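PDB 3BKW: S-adenosylmethionine dependent methyltransferase from Mesorhizobium loti, which probably transfers methyl groups from S-adenosylmethionine to an acceptor not yet assigned. Local coordinates for residues 28-33 with 212-217; 115-120 with 124-129; 153-158 with 178-183; 57-62 with 83-88. All blocks are in the same frame, centred on the assembly; numbering follows the deposited sequence.

Interaction 1. Residues 28-33 with 212-217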
loop_
_atom_site.group_PDB
_atom_site.type_symbol
_atom_site.label_atom_id
_atom_site.label_comp_id
_atom_site.label_asym_id
_atom_site.label_seq_id
_atom_site.Cartn_x
_atom_site.Cartn_y
_atom_site.Cartn_z
ATOM N N GLY A 28 -20.015 -8.274 14.795
ATOM C CA GLY A 28 -20.273 -9.025 13.572
ATOM C C GLY A 28 -19.306 -8.717 12.428
ATOM O O GLY A 28 -19.192 -9.531 11.506
ATOM N N ALA A 29 -18.628 -7.560 12.469
ATOM C CA ALA A 29 -17.696 -7.139 11.401
ATOM C C ALA A 29 -16.325 -7.751 11.636
ATOM O O ALA A 29 -15.645 -7.395 12.601
ATOM C CB ALA A 29 -17.589 -5.623 11.334
ATOM N N ALA A 30 -15.919 -8.651 10.736
ATOM C CA ALA A 30 -14.635 -9.356 10.814
ATOM C C ALA A 30 -13.449 -8.423 10.890
ATOM O O ALA A 30 -12.480 -8.720 11.590
ATOM C CB ALA A 30 -14.455 -10.288 9.604
ATOM N N GLU A 31 -13.537 -7.311 10.154
ATOM C CA GLU A 31 -12.475 -6.308 10.111
ATOM C C GLU A 31 -12.469 -5.279 11.250
ATOM O O GLU A 31 -11.527 -4.483 11.325
ATOM C CB GLU A 31 -12.445 -5.568 8.757
ATOM C CG GLU A 31 -13.449 -4.439 8.502
ATOM C CD GLU A 31 -14.918 -4.852 8.366
ATOM O OE1 GLU A 31 -15.261 -6.061 8.448
ATOM O OE2 GLU A 31 -15.739 -3.926 8.168
ATOM N N TRP A 32 -13.486 -5.289 12.112
ATOM C CA TRP A 32 -13.545 -4.327 13.225
ATOM C C TRP A 32 -12.356 -4.410 14.188
ATOM O O TRP A 32 -11.759 -3.377 14.463
ATOM C CB TRP A 32 -14.896 -4.340 13.951
ATOM C CG TRP A 32 -14.878 -3.663 15.287
ATOM C CD1 TRP A 32 -15.052 -4.255 16.478
ATOM C CD2 TRP A 32 -14.627 -2.275 15.551
ATOM N NE1 TRP A 32 -14.949 -3.339 17.478
ATOM C CE2 TRP A 32 -14.674 -2.113 16.948
ATOM C CE3 TRP A 32 -14.346 -1.159 14.747
ATOM C CZ2 TRP A 32 -14.497 -0.875 17.574
ATOM C CZ3 TRP A 32 -14.147 0.097 15.371
ATOM C CH2 TRP A 32 -14.216 0.217 16.777
ATOM N N PRO A 33 -12.024 -5.604 14.719
ATOM C CA PRO A 33 -10.861 -5.665 15.617
ATOM C C PRO A 33 -9.549 -5.102 15.058
ATOM O O PRO A 33 -8.828 -4.407 15.781
ATOM C CB PRO A 33 -10.746 -7.154 15.922
ATOM C CG PRO A 33 -12.142 -7.661 15.773
ATOM C CD PRO A 33 -12.695 -6.913 14.622
ATOM N N GLU A 212 -3.155 -1.793 6.204
ATOM C CA GLU A 212 -3.419 -3.205 6.412
ATOM C C GLU A 212 -4.414 -3.710 5.393
ATOM O O GLU A 212 -5.487 -3.127 5.201
ATOM C CB GLU A 212 -3.899 -3.380 7.835
ATOM C CG GLU A 212 -3.972 -4.775 8.330
ATOM C CD GLU A 212 -4.096 -4.842 9.849
ATOM O OE1 GLU A 212 -3.372 -4.114 10.585
ATOM O OE2 GLU A 212 -4.890 -5.665 10.319
ATOM N N GLU A 213 -4.013 -4.775 4.696
ATOM C CA GLU A 213 -4.888 -5.467 3.744
ATOM C C GLU A 213 -5.412 -6.560 4.640
ATOM O O GLU A 213 -4.684 -7.500 4.989
ATOM C CB GLU A 213 -4.096 -5.926 2.530
ATOM C CG GLU A 213 -3.370 -4.749 1.903
ATOM C CD GLU A 213 -2.419 -5.146 0.827
ATOM O OE1 GLU A 213 -2.875 -5.436 -0.288
ATOM O OE2 GLU A 213 -1.208 -5.122 1.078
ATOM N N PHE A 214 -6.681 -6.409 5.035
ATOM C CA PHE A 214 -7.260 -7.203 6.103
ATOM C C PHE A 214 -7.126 -8.692 5.877
ATOM O O PHE A 214 -7.318 -9.169 4.769
ATOM C CB PHE A 214 -8.707 -6.791 6.442
ATOM C CG PHE A 214 -9.416 -7.778 7.349
ATOM C CD1 PHE A 214 -9.008 -7.911 8.663
ATOM C CD2 PHE A 214 -10.439 -8.591 6.872
ATOM C CE1 PHE A 214 -9.624 -8.841 9.516
ATOM C CE2 PHE A 214 -11.069 -9.523 7.726
ATOM C CZ PHE A 214 -10.651 -9.640 9.041
ATOM N N CYS A 215 -6.715 -9.381 6.939
ATOM C CA CYS A 215 -6.618 -10.826 6.975
ATOM C C CYS A 215 -7.176 -11.293 8.312
ATOM O O CYS A 215 -6.673 -10.871 9.377
ATOM C CB CYS A 215 -5.168 -11.274 6.847
ATOM S SG CYS A 215 -5.014 -13.073 6.847
ATOM N N PRO A 216 -8.194 -12.180 8.285
ATOM C CA PRO A 216 -8.700 -12.675 9.554
ATOM C C PRO A 216 -7.643 -13.542 10.257
ATOM O O PRO A 216 -6.806 -14.182 9.594
ATOM C CB PRO A 216 -9.909 -13.507 9.137
ATOM C CG PRO A 216 -9.584 -13.971 7.813
ATOM C CD PRO A 216 -8.886 -12.826 7.152
ATOM N N THR A 217 -7.669 -13.549 11.584
ATOM C CA THR A 217 -6.720 -14.353 12.346
ATOM C C THR A 217 -7.194 -15.814 12.315
ATOM O O THR A 217 -8.370 -16.089 12.008
ATOM C CB THR A 217 -6.630 -13.904 13.820
ATOM O OG1 THR A 217 -7.874 -14.142 14.479
ATOM C CG2 THR A 217 -6.273 -12.428 13.921
#
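Ala30 and Glu31, consecutive residues of a type I turn, are laid against the phenyl ring of Phe214. The methyl CB of Ala30 packs 3.9 Å from Phe214 CZ, and its carbonyl O meets that carbon obliquely at 3.3 Å while bonding to the amide of Gln220. Glu31 follows with its backbone: a CH-pi contact places its CA 3.9 Å from the centroid of the Phe214 ring, 13° off the normal. The Glu31 side chain then turns away, with CG held between the backbone N and carbonyl carbon (chi1 80°) and a second bend beyond it, so only CB stays near the ring. Trp32 closes the turn, its N bonding to Ala29 O at 3.1 Å. On the opposite ring face lies Pro216 N, so Phe214 is sandwiched between two stretches of backbone. Around this buried contact, Ala34 of helix 32-38 and Gln220 of helix 218-223 also touch the phenyl group, and Phe214, just past the end of strand 207-213, is tied by a backbone hydrogen bond to Phe236 of strand 236-242.

Interaction 2. Residues 115-120 with 124-129; sequences LALHYV and ARLFRT. With EDO (1,2-ethanediol), chain E.
Leu117 meets Leu126 methyl to methyl, CD2 to CD1 at 3.5 Å, the two side chains crossing obliquely. The other Leu117 branch, CD1, reaches the edge of the Phe127 ring, 3.8 Å from CE1 and near the ring plane. Val120 adds a third touch, its CG2 lying 4.1 Å from Leu126 CD1. Leu126 extends toward this loop because its CG is anti to the backbone N (chi1 -179°). An alanine in place of Leu117 would be likely to leave a gap between Leu126 and the edge of Phe127. Farther out, the bond from Val120 N to Leu117 O at 3.1 Å shapes the 3-10 segment, and Phe140 of strand 138-145 touches both Leu117 and Phe127. Away from this core, Arg128 holds a 1,2-ethanediol, probably from the crystallisation liquor: NH2 and NH1 both donate to its O1, at 3.1 and 3.2 Å, in the guanidinium plane. No hydrogen bond crosses between the segments, which implies that loop and helix in this beta-alpha-beta crossover are joined here by apolar burial and side-chain fit.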
loop_
_atom_site.group_PDB
_atom_site.type_symbol
_atom_site.label_atom_id
_atom_site.label_comp_id
_atom_site.label_asym_id
_atom_site.label_seq_id
_atom_site.Cartn_x
_atom_site.Cartn_y
_atom_site.Cartn_z
ATOM N N LEU A 115 -16.214 1.738 5.475
ATOM C CA LEU A 115 -16.806 1.298 4.210
ATOM C C LEU A 115 -17.730 2.304 3.539
ATOM O O LEU A 115 -18.832 1.968 3.084
ATOM C CB LEU A 115 -17.501 -0.048 4.453
ATOM C CG LEU A 115 -16.638 -1.158 5.064
ATOM C CD1 LEU A 115 -17.468 -2.442 5.255
ATOM C CD2 LEU A 115 -15.388 -1.412 4.228
ATOM N N ALA A 116 -17.266 3.544 3.495
ATOM C CA ALA A 116 -17.992 4.656 2.866
ATOM C C ALA A 116 -17.224 5.341 1.741
ATOM O O ALA A 116 -17.822 5.768 0.772
ATOM C CB ALA A 116 -18.362 5.714 3.925
ATOM N N LEU A 117 -15.902 5.474 1.885
ATOM C CA LEU A 117 -15.113 6.263 0.961
ATOM C C LEU A 117 -14.970 5.690 -0.425
ATOM O O LEU A 117 -14.762 6.458 -1.357
ATOM C CB LEU A 117 -13.758 6.642 1.542
ATOM C CG LEU A 117 -13.754 7.459 2.845
ATOM C CD1 LEU A 117 -12.345 8.071 2.962
ATOM C CD2 LEU A 117 -14.803 8.521 2.959
ATOM N N HIS A 118 -15.182 4.377 -0.585
ATOM C CA HIS A 118 -15.201 3.782 -1.927
ATOM C C HIS A 118 -16.389 4.236 -2.783
ATOM O O HIS A 118 -16.405 3.966 -3.975
ATOM C CB HIS A 118 -15.023 2.268 -1.949
ATOM C CG HIS A 118 -15.966 1.526 -1.070
ATOM N ND1 HIS A 118 -15.623 1.113 0.191
ATOM C CD2 HIS A 118 -17.242 1.130 -1.256
ATOM C CE1 HIS A 118 -16.637 0.471 0.740
ATOM N NE2 HIS A 118 -17.641 0.487 -0.107
ATOM N N TYR A 119 -17.383 4.901 -2.178
ATOM C CA TYR A 119 -18.513 5.487 -2.920
ATOM C C TYR A 119 -18.353 6.979 -3.258
ATOM O O TYR A 119 -19.214 7.555 -3.916
ATOM C CB TYR A 119 -19.819 5.265 -2.148
ATOM C CG TYR A 119 -20.084 3.801 -1.841
ATOM C CD1 TYR A 119 -20.133 2.846 -2.870
ATOM C CD2 TYR A 119 -20.288 3.361 -0.528
ATOM C CE1 TYR A 119 -20.373 1.483 -2.603
ATOM C CE2 TYR A 119 -20.544 1.988 -0.258
ATOM C CZ TYR A 119 -20.581 1.065 -1.311
ATOM O OH TYR A 119 -20.798 -0.297 -1.092
ATOM N N VAL A 120 -17.217 7.572 -2.858
ATOM C CA VAL A 120 -16.940 9.001 -3.058
ATOM C C VAL A 120 -16.081 9.145 -4.301
ATOM O O VAL A 120 -14.981 8.627 -4.311
ATOM C CB VAL A 120 -16.246 9.607 -1.803
ATOM C CG1 VAL A 120 -15.848 11.054 -2.046
ATOM C CG2 VAL A 120 -17.194 9.526 -0.597
ATOM N N ALA A 124 -9.956 12.756 -2.987
ATOM C CA ALA A 124 -8.920 13.736 -2.626
ATOM C C ALA A 124 -9.522 14.991 -1.985
ATOM O O ALA A 124 -8.999 15.478 -0.970
ATOM C CB ALA A 124 -8.040 14.106 -3.822
ATOM N N ARG A 125 -10.651 15.458 -2.518
ATOM C CA ARG A 125 -11.376 16.605 -1.948
ATOM C C ARG A 125 -11.794 16.289 -0.513
ATOM O O ARG A 125 -11.593 17.093 0.400
ATOM C CB ARG A 125 -12.584 16.979 -2.810
ATOM C CG ARG A 125 -13.420 18.137 -2.294
ATOM C CD ARG A 125 -14.504 18.487 -3.289
ATOM N NE ARG A 125 -15.251 19.704 -2.950
ATOM C CZ ARG A 125 -16.268 19.798 -2.086
ATOM N NH1 ARG A 125 -16.697 18.747 -1.379
ATOM N NH2 ARG A 125 -16.856 20.985 -1.902
ATOM N N LEU A 126 -12.370 15.106 -0.324
ATOM C CA LEU A 126 -12.765 14.649 1.020
ATOM C C LEU A 126 -11.549 14.592 1.966
ATOM O O LEU A 126 -11.642 15.053 3.100
ATOM C CB LEU A 126 -13.533 13.319 0.954
ATOM C CG LEU A 126 -14.024 12.732 2.281
ATOM C CD1 LEU A 126 -15.336 11.924 2.104
ATOM C CD2 LEU A 126 -12.945 11.879 2.966
ATOM N N PHE A 127 -10.426 14.048 1.502
ATOM C CA PHE A 127 -9.208 14.001 2.316
ATOM C C PHE A 127 -8.755 15.398 2.751
ATOM O O PHE A 127 -8.375 15.602 3.903
ATOM C CB PHE A 127 -8.039 13.337 1.559
ATOM C CG PHE A 127 -8.189 11.860 1.268
ATOM C CD1 PHE A 127 -9.059 11.032 1.977
ATOM C CD2 PHE A 127 -7.339 11.265 0.335
ATOM C CE1 PHE A 127 -9.128 9.664 1.717
ATOM C CE2 PHE A 127 -7.398 9.901 0.061
ATOM C CZ PHE A 127 -8.276 9.095 0.761
ATOM N N ARG A 128 -8.784 16.362 1.833
ATOM C CA ARG A 128 -8.403 17.744 2.177
ATOM C C ARG A 128 -9.338 18.346 3.219
ATOM O O ARG A 128 -8.889 19.052 4.125
ATOM C CB ARG A 128 -8.318 18.633 0.946
ATOM C CG ARG A 128 -7.232 18.179 -0.015
ATOM C CD ARG A 128 -7.117 19.110 -1.203
ATOM N NE ARG A 128 -8.304 19.227 -2.084
ATOM C CZ ARG A 128 -8.523 18.547 -3.215
ATOM N NH1 ARG A 128 -7.680 17.626 -3.646
ATOM N NH2 ARG A 128 -9.628 18.793 -3.931
ATOM N N THR A 129 -10.623 18.030 3.105
ATOM C CA THR A 129 -11.637 18.488 4.056
ATOM C C THR A 129 -11.396 17.891 5.436
ATOM O O THR A 129 -11.431 18.612 6.448
ATOM C CB THR A 129 -13.043 18.174 3.521
ATOM O OG1 THR A 129 -13.246 18.959 2.339
ATOM C CG2 THR A 129 -14.136 18.521 4.520
HETATM C C1 EDO E . -9.191 16.414 -7.325
HETATM O O1 EDO E . -9.545 16.474 -5.942
HETATM C C2 EDO E . -8.095 17.433 -7.624
HETATM O O2 EDO E . -6.936 17.260 -6.785
#

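Interaction 3. Residues 153-158 with 178-183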
loop_
_atom_site.group_PDB
_atom_site.type_symbol
_atom_site.label_atom_id
_atom_site.label_comp_id
_atom_site.label_asym_id
_atom_site.label_seq_id
_atom_site.Cartn_x
_atom_site.Cartn_y
_atom_site.Cartn_z
ATOM N N ALA A 153 -14.088 -7.024 -13.700
ATOM C CA ALA A 153 -15.333 -6.756 -14.428
ATOM C C ALA A 153 -16.425 -7.748 -14.008
ATOM O O ALA A 153 -17.607 -7.389 -13.972
ATOM C CB ALA A 153 -15.082 -6.839 -15.905
ATOM N N ARG A 154 -16.029 -8.984 -13.706
ATOM C CA ARG A 154 -16.924 -10.051 -13.262
ATOM C C ARG A 154 -16.330 -10.624 -11.976
ATOM O O ARG A 154 -15.731 -11.699 -12.000
ATOM C CB ARG A 154 -17.018 -11.125 -14.351
ATOM C CG ARG A 154 -17.660 -10.660 -15.640
ATOM C CD ARG A 154 -17.732 -11.781 -16.690
ATOM N NE ARG A 154 -18.495 -12.949 -16.244
ATOM N N PRO A 155 -16.496 -9.915 -10.838
ATOM C CA PRO A 155 -15.859 -10.368 -9.608
ATOM C C PRO A 155 -16.494 -11.637 -9.079
ATOM O O PRO A 155 -17.708 -11.828 -9.193
ATOM C CB PRO A 155 -16.076 -9.207 -8.645
ATOM C CG PRO A 155 -17.303 -8.558 -9.139
ATOM C CD PRO A 155 -17.299 -8.701 -10.608
ATOM N N GLY A 156 -15.653 -12.507 -8.546
ATOM C CA GLY A 156 -16.092 -13.767 -7.986
ATOM C C GLY A 156 -14.971 -14.762 -7.905
ATOM O O GLY A 156 -13.907 -14.561 -8.467
ATOM N N TRP A 157 -15.232 -15.851 -7.203
ATOM C CA TRP A 157 -14.269 -16.931 -7.094
ATOM C C TRP A 157 -14.315 -17.813 -8.337
ATOM O O TRP A 157 -15.374 -18.008 -8.941
ATOM C CB TRP A 157 -14.561 -17.806 -5.892
ATOM C CG TRP A 157 -14.509 -17.099 -4.575
ATOM C CD1 TRP A 157 -15.569 -16.753 -3.797
ATOM C CD2 TRP A 157 -13.340 -16.642 -3.881
ATOM N NE1 TRP A 157 -15.137 -16.128 -2.656
ATOM C CE2 TRP A 157 -13.774 -16.054 -2.674
ATOM C CE3 TRP A 157 -11.964 -16.707 -4.143
ATOM C CZ2 TRP A 157 -12.888 -15.525 -1.734
ATOM C CZ3 TRP A 157 -11.071 -16.178 -3.198
ATOM C CH2 TRP A 157 -11.539 -15.590 -2.015
ATOM N N ALA A 158 -13.153 -18.342 -8.696
ATOM C CA ALA A 158 -12.990 -19.313 -9.775
ATOM C C ALA A 158 -12.326 -20.549 -9.157
ATOM O O ALA A 158 -11.499 -20.421 -8.257
ATOM C CB ALA A 158 -12.144 -18.732 -10.900
ATOM N N ARG A 178 -16.994 1.499 -10.939
ATOM C CA ARG A 178 -17.348 0.110 -11.163
ATOM C C ARG A 178 -18.827 -0.027 -10.830
ATOM O O ARG A 178 -19.284 0.445 -9.778
ATOM C CB ARG A 178 -16.529 -0.813 -10.277
ATOM C CG ARG A 178 -15.038 -0.846 -10.597
ATOM C CD ARG A 178 -14.787 -1.454 -11.945
ATOM N NE ARG A 178 -13.401 -1.877 -12.136
ATOM C CZ ARG A 178 -12.386 -1.112 -12.544
ATOM N NH1 ARG A 178 -12.531 0.198 -12.754
ATOM N NH2 ARG A 178 -11.189 -1.675 -12.698
ATOM N N LYS A 179 -19.563 -0.662 -11.736
ATOM C CA LYS A 179 -21.009 -0.897 -11.588
ATOM C C LYS A 179 -21.314 -2.342 -11.213
ATOM O O LYS A 179 -22.454 -2.774 -11.272
ATOM C CB LYS A 179 -21.717 -0.497 -12.880
ATOM C CG LYS A 179 -21.550 0.982 -13.199
ATOM C CD LYS A 179 -22.444 1.422 -14.329
ATOM C CE LYS A 179 -22.332 2.927 -14.581
ATOM N NZ LYS A 179 -23.293 3.354 -15.647
ATOM N N THR A 180 -20.311 -3.065 -10.714
ATOM C CA THR A 180 -20.463 -4.485 -10.393
ATOM C C THR A 180 -21.390 -4.784 -9.202
ATOM O O THR A 180 -21.871 -5.915 -9.082
ATOM C CB THR A 180 -19.075 -5.130 -10.238
ATOM O OG1 THR A 180 -18.304 -4.316 -9.367
ATOM C CG2 THR A 180 -18.363 -5.194 -11.593
ATOM N N ASP A 181 -21.653 -3.783 -8.345
ATOM C CA ASP A 181 -22.621 -3.880 -7.240
ATOM C C ASP A 181 -23.865 -3.020 -7.499
ATOM O O ASP A 181 -24.706 -2.871 -6.605
ATOM C CB ASP A 181 -21.988 -3.463 -5.915
ATOM C CG ASP A 181 -21.032 -4.500 -5.358
ATOM O OD1 ASP A 181 -21.127 -5.701 -5.712
ATOM O OD2 ASP A 181 -20.184 -4.111 -4.530
ATOM N N TRP A 182 -24.013 -2.492 -8.717
ATOM C CA TRP A 182 -25.161 -1.638 -9.044
ATOM C C TRP A 182 -26.481 -2.394 -8.963
ATOM O O TRP A 182 -27.386 -1.931 -8.299
ATOM C CB TRP A 182 -24.999 -0.964 -10.411
ATOM C CG TRP A 182 -26.203 -0.191 -10.818
ATOM C CD1 TRP A 182 -27.102 -0.540 -11.787
ATOM C CD2 TRP A 182 -26.706 1.010 -10.220
ATOM N NE1 TRP A 182 -28.106 0.389 -11.860
ATOM C CE2 TRP A 182 -27.897 1.350 -10.911
ATOM C CE3 TRP A 182 -26.258 1.845 -9.190
ATOM C CZ2 TRP A 182 -28.665 2.492 -10.592
ATOM C CZ3 TRP A 182 -27.020 2.995 -8.872
ATOM C CH2 TRP A 182 -28.208 3.295 -9.574
ATOM N N LEU A 183 -26.583 -3.565 -9.598
ATOM C CA LEU A 183 -27.825 -4.333 -9.548
ATOM C C LEU A 183 -28.164 -4.784 -8.135
ATOM O O LEU A 183 -29.243 -4.493 -7.674
ATOM C CB LEU A 183 -27.807 -5.543 -10.493
ATOM C CG LEU A 183 -27.686 -5.287 -11.997
ATOM C CD1 LEU A 183 -27.812 -6.623 -12.718
ATOM C CD2 LEU A 183 -28.727 -4.313 -12.505
#
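Thr180 sits in a turn closed by the 3.0 Å hydrogen bond from Trp182 N to Lys179 O, and from this turn it reaches across to Ala153 and Pro155. One branch does most of the touching. The Thr180 methyl CG2 stands 3.3 Å from the carbonyl O of Ala153, a snug van der Waals approach, and 3.8 Å from Pro155 CD. That position follows from the first torsion: CG2 is anti to the carbonyl carbon, while OG1 lies between the backbone N and carbonyl carbon (chi1 49°). Behind the methyl, Thr180 CB is 4.0 Å from Pro155 CG, and the proline ring and threonine side chain meet at a slant. Ala153 takes part through its carbonyl, since its CB points away from the turn. No hydrogen bond spans the two segments, so their polar tethers are made with other parts of the chain. Arg178 donates from NE to Ala151 O and from NH2 to Val174 O, Asp170 accepts a bond from Ala153 N, and Asp181 forms a salt bridge with Lys189. Arg164 of the second subunit packs on Ala153 and Arg154. The contact thus joins the lead-in to the strand pair 158-159/165-169 with the connection, carrying helix 182-185, between the antiparallel strands 176-178 and 189-191, in an insertion between strand 138-145 and helix 194-203; in many Rossmann-like methyltransferases the corresponding region helps to shape the substrate side.

Interaction 4. Residues 57-62 with 83-88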
loop_
_atom_site.group_PDB
_atom_site.type_symbol
_atom_site.label_atom_id
_atom_site.label_comp_id
_atom_site.label_asym_id
_atom_site.label_seq_id
_atom_site.Cartn_x
_atom_site.Cartn_y
_atom_site.Cartn_z
ATOM N N PHE A 57 -20.333 2.606 15.644
ATOM C CA PHE A 57 -19.041 3.143 16.051
ATOM C C PHE A 57 -19.221 4.347 16.991
ATOM O O PHE A 57 -18.447 4.494 17.948
ATOM C CB PHE A 57 -18.144 3.521 14.855
ATOM C CG PHE A 57 -16.911 4.258 15.265
ATOM C CD1 PHE A 57 -15.803 3.573 15.734
ATOM C CD2 PHE A 57 -16.894 5.651 15.266
ATOM C CE1 PHE A 57 -14.652 4.266 16.161
ATOM C CE2 PHE A 57 -15.764 6.355 15.684
ATOM C CZ PHE A 57 -14.633 5.650 16.129
ATOM N N CYS A 58 -20.199 5.208 16.685
ATOM C CA CYS A 58 -20.480 6.400 17.503
ATOM C C CYS A 58 -20.728 6.012 18.957
ATOM O O CYS A 58 -20.135 6.605 19.872
ATOM C CB CYS A 58 -21.673 7.185 16.960
ATOM S SG CYS A 58 -21.345 7.918 15.360
ATOM N N ARG A 59 -21.587 5.008 19.164
ATOM C CA ARG A 59 -21.870 4.494 20.499
ATOM C C ARG A 59 -20.658 3.828 21.142
ATOM O O ARG A 59 -20.415 4.038 22.323
ATOM C CB ARG A 59 -23.082 3.564 20.520
ATOM C CG ARG A 59 -24.397 4.307 20.288
ATOM C CD ARG A 59 -25.609 3.412 20.464
ATOM N NE ARG A 59 -25.695 2.389 19.431
ATOM C CZ ARG A 59 -26.043 2.605 18.159
ATOM N NH1 ARG A 59 -26.366 3.817 17.725
ATOM N NH2 ARG A 59 -26.073 1.584 17.310
ATOM N N TRP A 60 -19.902 3.048 20.372
ATOM C CA TRP A 60 -18.663 2.433 20.886
ATOM C C TRP A 60 -17.702 3.513 21.389
ATOM O O TRP A 60 -17.161 3.402 22.489
ATOM C CB TRP A 60 -17.987 1.541 19.820
ATOM C CG TRP A 60 -16.659 0.982 20.264
ATOM C CD1 TRP A 60 -16.457 -0.190 20.912
ATOM C CD2 TRP A 60 -15.366 1.603 20.135
ATOM N NE1 TRP A 60 -15.122 -0.350 21.182
ATOM C CE2 TRP A 60 -14.430 0.743 20.743
ATOM C CE3 TRP A 60 -14.919 2.806 19.581
ATOM C CZ2 TRP A 60 -13.054 1.027 20.779
ATOM C CZ3 TRP A 60 -13.553 3.102 19.616
ATOM C CH2 TRP A 60 -12.638 2.215 20.228
ATOM N N ALA A 61 -17.502 4.552 20.585
ATOM C CA ALA A 61 -16.583 5.635 20.930
ATOM C C ALA A 61 -17.024 6.362 22.193
ATOM O O ALA A 61 -16.192 6.665 23.064
ATOM C CB ALA A 61 -16.443 6.613 19.772
ATOM N N HIS A 62 -18.321 6.653 22.288
ATOM C CA HIS A 62 -18.883 7.275 23.488
ATOM C C HIS A 62 -18.681 6.368 24.714
ATOM O O HIS A 62 -18.200 6.822 25.754
ATOM C CB HIS A 62 -20.372 7.593 23.316
ATOM C CG HIS A 62 -20.981 8.241 24.523
ATOM N ND1 HIS A 62 -20.877 9.592 24.771
ATOM C CD2 HIS A 62 -21.644 7.713 25.580
ATOM C CE1 HIS A 62 -21.485 9.874 25.912
ATOM N NE2 HIS A 62 -21.963 8.753 26.420
ATOM N N ARG A 83 -30.192 8.054 16.656
ATOM C CA ARG A 83 -30.533 8.939 17.798
ATOM C C ARG A 83 -31.304 8.192 18.885
ATOM O O ARG A 83 -30.929 8.253 20.065
ATOM C CB ARG A 83 -31.350 10.154 17.355
ATOM C CG ARG A 83 -30.562 11.160 16.560
ATOM C CD ARG A 83 -31.402 12.373 16.224
ATOM N NE ARG A 83 -30.778 13.174 15.169
ATOM C CZ ARG A 83 -31.051 13.107 13.863
ATOM N NH1 ARG A 83 -32.007 12.322 13.355
ATOM N NH2 ARG A 83 -30.363 13.883 13.036
ATOM N N ALA A 84 -32.351 7.478 18.460
ATOM C CA ALA A 84 -33.202 6.654 19.346
ATOM C C ALA A 84 -32.420 5.628 20.182
ATOM O O ALA A 84 -32.790 5.364 21.336
ATOM C CB ALA A 84 -34.281 5.940 18.536
ATOM N N ALA A 85 -31.342 5.081 19.610
ATOM C CA ALA A 85 -30.487 4.103 20.300
ATOM C C ALA A 85 -29.650 4.665 21.467
ATOM O O ALA A 85 -29.033 3.879 22.193
ATOM C CB ALA A 85 -29.585 3.374 19.294
ATOM N N GLY A 86 -29.586 5.998 21.617
ATOM C CA GLY A 86 -28.888 6.657 22.740
ATOM C C GLY A 86 -27.384 6.769 22.551
ATOM O O GLY A 86 -26.849 6.284 21.554
ATOM N N PRO A 87 -26.680 7.436 23.488
ATOM C CA PRO A 87 -27.130 8.105 24.701
ATOM C C PRO A 87 -27.691 9.503 24.422
ATOM O O PRO A 87 -27.615 9.991 23.297
ATOM C CB PRO A 87 -25.842 8.214 25.507
ATOM C CG PRO A 87 -24.841 8.465 24.473
ATOM C CD PRO A 87 -25.228 7.603 23.317
ATOM N N ASP A 88 -28.194 10.141 25.468
ATOM C CA ASP A 88 -28.804 11.472 25.365
ATOM C C ASP A 88 -27.809 12.619 25.167
ATOM O O ASP A 88 -28.193 13.633 24.587
ATOM C CB ASP A 88 -29.738 11.724 26.559
ATOM C CG ASP A 88 -30.921 10.737 26.596
ATOM O OD1 ASP A 88 -30.864 9.662 25.948
ATOM O OD2 ASP A 88 -31.918 11.037 27.273
HETATM O O HOH W 1 -26.626 6.608 19.020
#
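The CA atoms of Arg59 and Pro87, 7.6 Å apart, are the nearest pair across the two segments, where helix 56-63 passes the end of helix 76-84 in consecutive beta-alpha units of the Rossmann-like methyltransferase fold. Near the C-terminal end of helix 76-84, Gly86 N bonds to Arg83 O. Gly86 then leaves helical geometry with a positive phi of 81°, and a cis peptide bond leads into Pro87. This exit offers a methyl, a carbonyl and a ring to the neighbouring helix, and each finds a partner. The Ala85 methyl CB lies over one face of the Arg59 guanidinium, 3.6 Å from NH1. The aliphatic part of Arg59 runs beside the glycine carbonyl, with CD 3.3 Å from Gly86 O, before the chain bends at chi3 (-67°). The guanidinium has its strongest polar partner in Phe54, whose carbonyl O accepts from NH1 and whose ring makes a cation-pi contact. One turn along, the His62 ring faces Pro87 in a CH-pi contact, with Pro87 CG 3.6 Å from the ring centroid and 20° off its normal. A leucine at the Arg59 position would probably leave Ala85 without its flat cover and the carbonyl of Phe54 without this donor. In the guanidinium plane, at its edge, a water accepts from Arg59 NH1 at 3.1 Å and donates to Gly86 O at 2.6 Å.

Interaction 1 closes a loop of the chain within which the other three contacts are nested, and it touches two of them directly. Glu31 OE2 packs 3.7 Å from Leu115 CD1 of interaction 2, and Trp32 CZ2 lies 3.6 Å from Trp60 CE2 of interaction 4, so the N-terminal turn borders both. Interactions 2 and 4 share the methyltransferase family region but do not touch, their centres being 24 Å apart. Interaction 3 is peripheral, its centre about 34 Å from that of interaction 4, though its nearest atoms come within about 5 Å of interaction 2. Interactions 1 and 3 both border the second subunit, linking core and insertion to the dimer.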